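Local coordinates for transferrin binding protein B (Actinobacillus suis, PDB 3PQU) that probably serves as an outer-membrane lipoprotein receptor that binds host transferrin for iron acquisition, at residues T179-K183 with T184-L188; A284-P287 with I288-D291. All blocks are in the same frame, centred on the assembly; numbering follows the deposited sequence.

Contact 1: T179-K183 with T184-L188; sequences TSDVK and TSYEL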
# COMPACT_ATOMS: atom_id res chain seq x y z
N THR A 179 15.53 10.75 -11.54
CA THR A 179 16.32 11.97 -11.47
C THR A 179 17.66 11.60 -10.84
O THR A 179 17.71 10.76 -9.93
CB THR A 179 15.65 13.09 -10.63
OG1 THR A 179 16.52 14.23 -10.61
CG2 THR A 179 15.42 12.65 -9.16
N SER A 180 18.74 12.21 -11.34
CA SER A 180 20.05 12.12 -10.73
C SER A 180 20.17 13.18 -9.64
O SER A 180 19.21 13.91 -9.37
CB SER A 180 21.16 12.37 -11.77
OG SER A 180 21.19 13.73 -12.22
N ASP A 181 21.34 13.25 -9.01
CA ASP A 181 21.68 14.43 -8.23
C ASP A 181 22.43 15.40 -9.14
O ASP A 181 22.57 15.15 -10.33
CB ASP A 181 22.54 14.07 -6.99
CG ASP A 181 23.89 13.45 -7.36
OD1 ASP A 181 24.78 13.39 -6.47
OD2 ASP A 181 24.04 13.02 -8.52
N VAL A 182 22.94 16.49 -8.58
CA VAL A 182 23.63 17.49 -9.38
C VAL A 182 25.09 17.63 -8.96
O VAL A 182 25.38 17.69 -7.77
CB VAL A 182 22.90 18.84 -9.29
CG1 VAL A 182 23.83 20.01 -9.66
CG2 VAL A 182 21.63 18.84 -10.18
N LYS A 183 26.00 17.65 -9.93
CA LYS A 183 27.42 17.98 -9.70
C LYS A 183 27.96 18.69 -10.93
O LYS A 183 27.83 18.18 -12.04
CB LYS A 183 28.26 16.70 -9.53
CG LYS A 183 28.11 16.00 -8.22
CD LYS A 183 28.83 14.67 -8.24
CE LYS A 183 28.56 13.87 -6.96
NZ LYS A 183 29.45 12.65 -6.86
N THR A 184 28.60 19.83 -10.75
CA THR A 184 29.16 20.54 -11.89
C THR A 184 30.25 19.70 -12.58
O THR A 184 30.57 19.92 -13.75
CB THR A 184 29.73 21.91 -11.49
OG1 THR A 184 30.65 21.74 -10.42
CG2 THR A 184 28.61 22.86 -11.05
N SER A 185 30.82 18.73 -11.87
CA SER A 185 31.83 17.86 -12.47
C SER A 185 31.25 16.81 -13.43
O SER A 185 31.99 16.19 -14.19
CB SER A 185 32.67 17.16 -11.39
OG SER A 185 31.84 16.41 -10.52
N TYR A 186 29.94 16.58 -13.40
CA TYR A 186 29.33 15.59 -14.29
C TYR A 186 29.56 15.94 -15.74
O TYR A 186 29.34 17.08 -16.16
CB TYR A 186 27.82 15.47 -14.04
CG TYR A 186 27.45 14.59 -12.86
CD1 TYR A 186 28.21 13.47 -12.53
CD2 TYR A 186 26.32 14.87 -12.11
CE1 TYR A 186 27.83 12.65 -11.47
CE2 TYR A 186 25.96 14.06 -11.04
CZ TYR A 186 26.70 12.98 -10.72
OH TYR A 186 26.30 12.23 -9.66
N GLU A 187 30.00 14.96 -16.52
CA GLU A 187 30.05 15.11 -17.97
C GLU A 187 29.25 13.97 -18.60
O GLU A 187 29.82 13.00 -19.09
CB GLU A 187 31.50 15.11 -18.45
CG GLU A 187 32.33 16.29 -17.94
CD GLU A 187 31.89 17.64 -18.53
OE1 GLU A 187 31.09 17.66 -19.49
OE2 GLU A 187 32.35 18.68 -18.01
N LEU A 188 27.92 14.07 -18.57
CA LEU A 188 27.07 12.96 -19.03
C LEU A 188 26.75 13.08 -20.52
O LEU A 188 26.74 14.18 -21.06
CB LEU A 188 25.76 12.92 -18.23
CG LEU A 188 25.94 13.14 -16.73
CD1 LEU A 188 24.60 13.15 -16.02
CD2 LEU A 188 26.83 12.08 -16.14
O HOH W 1 27.79 10.41 -8.60
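Y186, just past the end of strand 170-183, folds back and packs against K183, while its hydroxyl reaches D181. The aliphatic part of the lysine lies over one ring face: CB of K183 sits 3.9 Å from the Y186 ring centroid, a CH-pi contact. Further out, CD of K183 comes to 3.7 Å from CZ of Y186, so the extended lysine chain follows the ring toward its phenolic end. There the hydroxyl makes a short hydrogen bond, Y186 OH to D181 OD2 at 2.7 Å, using the carboxylate's syn lone pair at the ring edge. The two planes are 59° apart. Water 1, also at the edge, donates to Y186 OH at 2.6 Å. The same water accepts a longer bond from K183 NZ. The phenol oxygen is thus held by an acid and a water, which would fix where the ring tip lies.

A type I beta turn from K183 to Y186 brings the ring back, closed by Y186 N to K183 O at 3.0 Å; the N-H points nearly straight at the oxygen (161°) but from above the carbonyl plane. With CG of K183 beside the backbone N (chi1 -75°), its chain runs over the ring. Just before the aspartate, S180 OG donates to D181 O at 2.7 Å and is also bonded to A202 N, pinning the backbone that carries the aspartate.

K198 NZ bonds to the carbonyls of both T184 and Y186 and forms a salt bridge with E187. The turn ends strand 170-183 of the N-lobe barrel sheet, where V182 and K183 rest against strand 69-70.

Contact 2: A284-P287 with I288-D291; sequences AGDP and IFTD
D286 turns its carboxylate back onto the two residues after P287, and one oxygen, OD2, accepts from both successive amides. I288 N is 2.9 Å from D286 OD2 and uses the anti lone pair, with an N-H angle of 154°; this bond, to the amide two residues on, makes an Asx turn. F289 N adds a second bond, at 3.0 Å from the same D286 OD2, arriving almost straight (177°) but from above the carboxylate plane, so the two donors meet the oxygen from different directions. What allows this is the aspartate's first torsion: CG lies opposite the backbone N (chi1 -167°), which carries the acid over the bend made by P287.

Around this Asx turn the packing is close. D286 and F289 run side by side in the same direction, and CD2 of F289 approaches D286 OD2 to 3.5 Å. CG1 of I288 sits over one face of the F289 ring, 3.6 Å above its plane. Beyond the loop, the buried F289 ring meets F178 edge-to-face and R263 in a cation-pi contact.

The other side is looser. P287 is exposed, and CG2 of T290 comes to 3.4 Å from D286 O; the threonine hydroxyl turns instead to N315. Water 2 spans the mouth of the bend, accepting from D286 N at 3.0 Å and probably donating to F289 O. F289 centres an inverse gamma turn, with a weak bond from T290 N to I288 O.

An acid receiving two backbone N-H groups is probably stabilised as the carboxylate, and the weak, long ion pair of D286 OD1 with R263 would add to that. The bend is probably held largely by the D286 carboxylate, with the gamma turn and water 2 helping.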
# COMPACT_ATOMS: atom_id res chain seq x y z
N ALA A 284 28.93 -0.86 -17.15
CA ALA A 284 30.02 -0.48 -16.26
C ALA A 284 30.44 0.98 -16.42
O ALA A 284 30.40 1.53 -17.51
CB ALA A 284 31.24 -1.41 -16.47
N GLY A 285 30.85 1.61 -15.32
CA GLY A 285 31.50 2.90 -15.41
C GLY A 285 30.59 4.11 -15.63
O GLY A 285 31.06 5.17 -16.05
N ASP A 286 29.29 3.97 -15.38
CA ASP A 286 28.40 5.12 -15.53
C ASP A 286 28.32 5.90 -14.20
O ASP A 286 28.03 5.30 -13.15
CB ASP A 286 27.00 4.69 -15.99
CG ASP A 286 26.15 5.87 -16.45
OD1 ASP A 286 25.85 5.92 -17.66
OD2 ASP A 286 25.82 6.75 -15.63
N PRO A 287 28.58 7.22 -14.24
CA PRO A 287 28.60 7.90 -12.94
C PRO A 287 27.24 8.03 -12.27
O PRO A 287 27.19 8.25 -11.06
CB PRO A 287 29.17 9.29 -13.26
CG PRO A 287 28.94 9.47 -14.75
CD PRO A 287 28.97 8.10 -15.36
N ILE A 288 26.13 7.89 -13.00
CA ILE A 288 24.85 7.96 -12.29
C ILE A 288 24.03 6.68 -12.26
O ILE A 288 23.33 6.43 -11.28
CB ILE A 288 23.97 9.17 -12.71
CG1 ILE A 288 23.52 9.04 -14.15
CG2 ILE A 288 24.73 10.49 -12.53
CD1 ILE A 288 22.45 10.13 -14.56
N PHE A 289 24.11 5.87 -13.32
CA PHE A 289 23.35 4.62 -13.36
C PHE A 289 24.14 3.50 -12.68
O PHE A 289 24.81 2.68 -13.32
CB PHE A 289 22.92 4.28 -14.81
CG PHE A 289 21.98 5.33 -15.38
CD1 PHE A 289 20.67 5.41 -14.95
CD2 PHE A 289 22.44 6.27 -16.29
CE1 PHE A 289 19.80 6.40 -15.45
CE2 PHE A 289 21.57 7.26 -16.81
CZ PHE A 289 20.26 7.31 -16.38
N THR A 290 24.06 3.49 -11.35
CA THR A 290 24.87 2.60 -10.52
C THR A 290 23.96 1.66 -9.74
O THR A 290 22.74 1.77 -9.83
CB THR A 290 25.68 3.40 -9.51
OG1 THR A 290 24.80 4.32 -8.86
CG2 THR A 290 26.83 4.18 -10.20
N ASP A 291 24.56 0.77 -8.94
CA ASP A 291 23.82 -0.27 -8.20
C ASP A 291 23.01 0.32 -7.06
O ASP A 291 23.40 1.33 -6.48
CB ASP A 291 24.79 -1.29 -7.57
CG ASP A 291 25.49 -2.14 -8.60
OD1 ASP A 291 24.95 -2.28 -9.73
OD2 ASP A 291 26.56 -2.69 -8.25
O HOH W 2 27.76 1.98 -13.80

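From the N terminus, contact 1 comes first, closing the turn that leaves strand 170-183; contact 2 follows some hundred residues later, shaping the loop between strands 274-281 and 292-300. They are in series, neither nested nor crossed, yet their centres lie 12 Å apart and their side chains meet. CG2 of I288 packs on CZ of Y186 at 3.7 Å, and CG of P287 meets CD2 of L188 at 3.6 Å, while CD1 of I288 reaches S180. S317 bridges them too, pairing with D181 through the backbone and bonding I288 O through its OG. Together they join loops at one end of the N-lobe barrel.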